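Local coordinates for protein tyrosyl-DNA phosphodiesterase 2 (Danio rerio, PDB 4F1H) that belongs to the endonuclease/exonuclease/phosphatase family, has a DNase I-like fold, and is modelled here with a magnesium ion and bound nucleic acid, at residues G165-A168 with G169-D172; R24-C27 with S28-L32. All coordinates share one frame; numbering follows the deposited sequence. Where two conformers were deposited one is given.

Contact 1. Residues G165-A168 with G169-D172; sequences GLPA and GVCD
A type II beta turn running from Pro-167 to Val-170 folds the loop back on itself and leads into the short strand 170-172, which pairs antiparallel with strand 202-211. Its closing bond joins Val-170 N to Pro-167 O over 3.0 Å, with the N-H pointing at the oxygen at 149°. The corner residues suit their places. Ala-168 has the polyproline-like angles usual at the first corner of a type II turn, and its methyl points away from residues 169-172; the residue packs on a polar side chain of a neighbouring protein chain. Gly-169 takes the second corner with phi at 93°, where a CB would run into Ala-168 O, so a residue with no side chain fits naturally.

Val-170 packs back on the residues that lead into the turn. Its branched CB rests 4.0 Å from Pro-167 CD, the two side chains lying askew to each other, and also approaches Pro-167 O at 3.4 Å. The proline ring restricts phi to values near the -65° found here, which suits the residue that opens the turn. Leu-166 reaches further along the strand. With its CG turned away from the carbonyl carbon and the chain then extended, the CD1 methyl passes over the backbone between Cys-171 and Asp-172, while CB lies 3.6 Å from Val-170 O.

Helix 124-140 packs against this apolar patch through Leu-135, Lys-139 and Ile-138, and Phe-209 of strand 202-211 also meets Leu-166. Asp-172, the N-cap of helix 173-176, makes a salt bridge through OD2 with Arg-204, while OD1 weakly caps backbone N-H groups of that helix. Leu-166 CD1 sits 3.5 Å from Asp-172 N and 3.9 Å from Asp-172 CB.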
loop_
_atom_site.group_PDB
_atom_site.type_symbol
_atom_site.label_atom_id
_atom_site.label_comp_id
_atom_site.label_asym_id
_atom_site.label_seq_id
_atom_site.Cartn_x
_atom_site.Cartn_y
_atom_site.Cartn_z
ATOM N N GLY B 165 -4.942 1.460 1.725
ATOM C CA GLY B 165 -5.185 2.426 0.666
ATOM C C GLY B 165 -5.667 3.754 1.249
ATOM O O GLY B 165 -5.805 3.908 2.478
ATOM N N LEU B 166 -5.898 4.722 0.364
ATOM C CA LEU B 166 -6.410 6.023 0.784
ATOM C C LEU B 166 -7.884 5.866 1.125
ATOM O O LEU B 166 -8.587 5.097 0.483
ATOM C CB LEU B 166 -6.256 7.059 -0.337
ATOM C CG LEU B 166 -4.827 7.294 -0.823
ATOM C CD1 LEU B 166 -4.827 8.321 -1.936
ATOM C CD2 LEU B 166 -3.981 7.769 0.345
ATOM N N PRO B 167 -8.353 6.598 2.139
ATOM C CA PRO B 167 -9.768 6.519 2.540
ATOM C C PRO B 167 -10.700 7.039 1.466
ATOM O O PRO B 167 -10.308 7.842 0.626
ATOM C CB PRO B 167 -9.854 7.471 3.734
ATOM C CG PRO B 167 -8.453 7.719 4.176
ATOM C CD PRO B 167 -7.591 7.553 2.962
ATOM N N ALA B 168 -11.960 6.603 1.499
ATOM C CA ALA B 168 -12.931 7.089 0.515
ATOM C C ALA B 168 -13.007 8.619 0.553
ATOM O O ALA B 168 -13.015 9.208 1.643
ATOM C CB ALA B 168 -14.299 6.477 0.778
ATOM N N GLY B 169 -13.027 9.260 -0.620
ATOM C CA GLY B 169 -13.097 10.719 -0.692
ATOM C C GLY B 169 -11.711 11.365 -0.786
ATOM O O GLY B 169 -11.597 12.583 -1.016
ATOM N N VAL B 170 -10.664 10.565 -0.597
ATOM C CA VAL B 170 -9.289 11.099 -0.629
ATOM C C VAL B 170 -8.526 10.578 -1.842
ATOM O O VAL B 170 -8.480 9.368 -2.063
ATOM C CB VAL B 170 -8.534 10.735 0.644
ATOM C CG1 VAL B 170 -7.093 11.351 0.639
ATOM C CG2 VAL B 170 -9.295 11.240 1.870
ATOM N N CYS B 171 -7.941 11.467 -2.647
ATOM C CA CYS B 171 -7.183 10.975 -3.786
ATOM C C CYS B 171 -5.745 11.441 -3.708
ATOM O O CYS B 171 -5.423 12.413 -3.020
ATOM C CB CYS B 171 -7.795 11.427 -5.105
ATOM S SG CYS B 171 -7.682 13.200 -5.426
ATOM N N ASP B 172 -4.890 10.738 -4.435
ATOM C CA ASP B 172 -3.520 11.191 -4.633
ATOM C C ASP B 172 -3.578 11.967 -5.960
ATOM O O ASP B 172 -3.998 11.414 -6.998
ATOM C CB ASP B 172 -2.622 9.944 -4.704
ATOM C CG ASP B 172 -1.190 10.248 -5.123
ATOM O OD1 ASP B 172 -0.998 11.026 -6.083
ATOM O OD2 ASP B 172 -0.279 9.655 -4.488
#

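Contact 2. Residues R24-C27 with S28-L32; sequences RGLC and SYLAL
Cys-27, Ser-28 and Leu-26 lie in the middle of helix 19-33, the crossover helix of the beta-alpha-beta unit formed with strands 4-10 and 37-43, and each is tied to its neighbours one turn away. The carbonyl of Cys-27 accepts the N-H of Ala-31, Cys-27 O to Ala-31 N being 2.9 Å, and the methyl of Ala-31 sits 3.5 Å from the same oxygen. Cys-27 itself is compact: its thiol lies beside its own backbone N (chi1 -72°), and its side chain packs on Leu-51 and Arg-54 of helix 45-54, a buried place that suits a compact, weakly polar side chain.

Ser-28 occupies an exposed face, a place well served by a short polar residue. Ser-28 N bonds to Arg-24 O at 3.0 Å. Its side chain leans over the preceding turn, Ser-28 CB lying 3.4 Å from Gly-25 O. Arg-24, also on the outside, carries its charge away to a salt bridge with Asp-21.

Leu-26 faces inward, toward Trp-9 and Val-11, and the branched side chain of Leu-30 joins it on the same apolar side, reaching on to Ile-7 and Pro-35. Holding CG opposite its backbone N (chi1 171°), Leu-26 brings CD1 to 4.3 Å from Leu-30 CD2, a light methyl contact one turn apart. The backbone links the pair as well: Leu-30 N bonds to Leu-26 O at 3.0 Å.

Gly-25 is buried and meets the Tyr-29 ring through its carbonyl oxygen; the ring also makes an edge-to-face contact with Trp-9. Gly-25 O accepts Tyr-29 N at 3.2 Å and meets the edge of the ring, near its plane, at Tyr-29 CD2, also 3.2 Å away.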
loop_
_atom_site.group_PDB
_atom_site.type_symbol
_atom_site.label_atom_id
_atom_site.label_comp_id
_atom_site.label_asym_id
_atom_site.label_seq_id
_atom_site.Cartn_x
_atom_site.Cartn_y
_atom_site.Cartn_z
ATOM N N ARG B 24 18.284 30.820 -3.021
ATOM C CA ARG B 24 18.024 31.808 -4.062
ATOM C C ARG B 24 17.310 31.172 -5.244
ATOM O O ARG B 24 16.396 31.773 -5.853
ATOM C CB ARG B 24 19.339 32.460 -4.505
ATOM C CG ARG B 24 19.514 33.872 -4.006
ATOM C CD ARG B 24 20.677 34.556 -4.719
ATOM N NE ARG B 24 21.943 33.879 -4.429
ATOM C CZ ARG B 24 22.611 34.012 -3.281
ATOM N NH1 ARG B 24 23.757 33.355 -3.088
ATOM N NH2 ARG B 24 22.130 34.805 -2.321
ATOM N N GLY B 25 17.728 29.956 -5.569
ATOM C CA GLY B 25 17.042 29.145 -6.573
ATOM C C GLY B 25 15.570 28.940 -6.238
ATOM O O GLY B 25 14.685 29.148 -7.075
ATOM N N LEU B 26 15.290 28.517 -5.005
ATOM C CA LEU B 26 13.902 28.347 -4.613
ATOM C C LEU B 26 13.141 29.663 -4.747
ATOM O O LEU B 26 12.014 29.677 -5.214
ATOM C CB LEU B 26 13.800 27.798 -3.169
ATOM C CG LEU B 26 12.399 27.784 -2.561
ATOM C CD1 LEU B 26 11.462 26.855 -3.326
ATOM C CD2 LEU B 26 12.512 27.341 -1.074
ATOM N N CYS B 27 13.750 30.765 -4.317
ATOM C CA CYS B 27 13.061 32.058 -4.377
ATOM C C CYS B 27 12.735 32.456 -5.804
ATOM O O CYS B 27 11.696 33.110 -6.047
ATOM C CB CYS B 27 13.890 33.158 -3.728
ATOM S SG CYS B 27 13.904 32.973 -1.917
ATOM N N SER B 28 13.598 32.073 -6.746
ATOM C CA SER B 28 13.321 32.357 -8.169
ATOM C C SER B 28 12.065 31.604 -8.624
ATOM O O SER B 28 11.212 32.149 -9.339
ATOM C CB SER B 28 14.517 31.977 -9.042
ATOM O OG SER B 28 14.250 32.230 -10.421
ATOM N N TYR B 29 11.919 30.357 -8.169
ATOM C CA TYR B 29 10.696 29.614 -8.451
ATOM C C TYR B 29 9.482 30.242 -7.844
ATOM O O TYR B 29 8.419 30.270 -8.485
ATOM C CB TYR B 29 10.783 28.109 -8.060
ATOM C CG TYR B 29 11.610 27.320 -9.058
ATOM C CD1 TYR B 29 11.043 26.848 -10.243
ATOM C CD2 TYR B 29 12.964 27.091 -8.827
ATOM C CE1 TYR B 29 11.835 26.141 -11.171
ATOM C CE2 TYR B 29 13.766 26.396 -9.729
ATOM C CZ TYR B 29 13.189 25.922 -10.902
ATOM O OH TYR B 29 14.026 25.267 -11.803
ATOM N N LEU B 30 9.575 30.694 -6.578
ATOM C CA LEU B 30 8.437 31.352 -5.945
ATOM C C LEU B 30 8.032 32.633 -6.664
ATOM O O LEU B 30 6.837 32.903 -6.802
ATOM C CB LEU B 30 8.755 31.685 -4.480
ATOM C CG LEU B 30 9.012 30.437 -3.641
ATOM C CD1 LEU B 30 9.107 30.867 -2.144
ATOM C CD2 LEU B 30 7.987 29.324 -3.825
ATOM N N ALA B 31 9.016 33.390 -7.155
ATOM C CA ALA B 31 8.743 34.659 -7.851
ATOM C C ALA B 31 8.027 34.369 -9.175
ATOM O O ALA B 31 7.122 35.107 -9.606
ATOM C CB ALA B 31 10.016 35.408 -8.086
ATOM N N LEU B 32 8.409 33.266 -9.808
ATOM C CA LEU B 32 7.775 32.890 -11.091
ATOM C C LEU B 32 6.378 32.288 -10.930
ATOM O O LEU B 32 5.417 32.705 -11.600
ATOM C CB LEU B 32 8.703 31.938 -11.865
ATOM C CG LEU B 32 8.097 31.310 -13.119
ATOM C CD1 LEU B 32 7.698 32.396 -14.099
ATOM C CD2 LEU B 32 9.162 30.425 -13.729
#

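How the contacts relate
Contact 2 comes first along the chain and closes well before contact 1 opens, and both belong to the same endonuclease/exonuclease/phosphatase domain. Their centres are 32 Å apart, on opposite sides of the chain's centre, and their nearest atoms stay about 20 Å from each other. Each is associated with a different sheet of the DNase I-like sandwich: helix 19-33 packs on strand 4-10 of the six-stranded sheet, while strand 170-172 pairs with strand 202-211 of the other. The centres of contacts 1 and 2 lie 17 and 16 Å from the centre of the chain, so both are peripheral, and their nearest atoms lie about 11 and 14 Å from the bound nucleic acid.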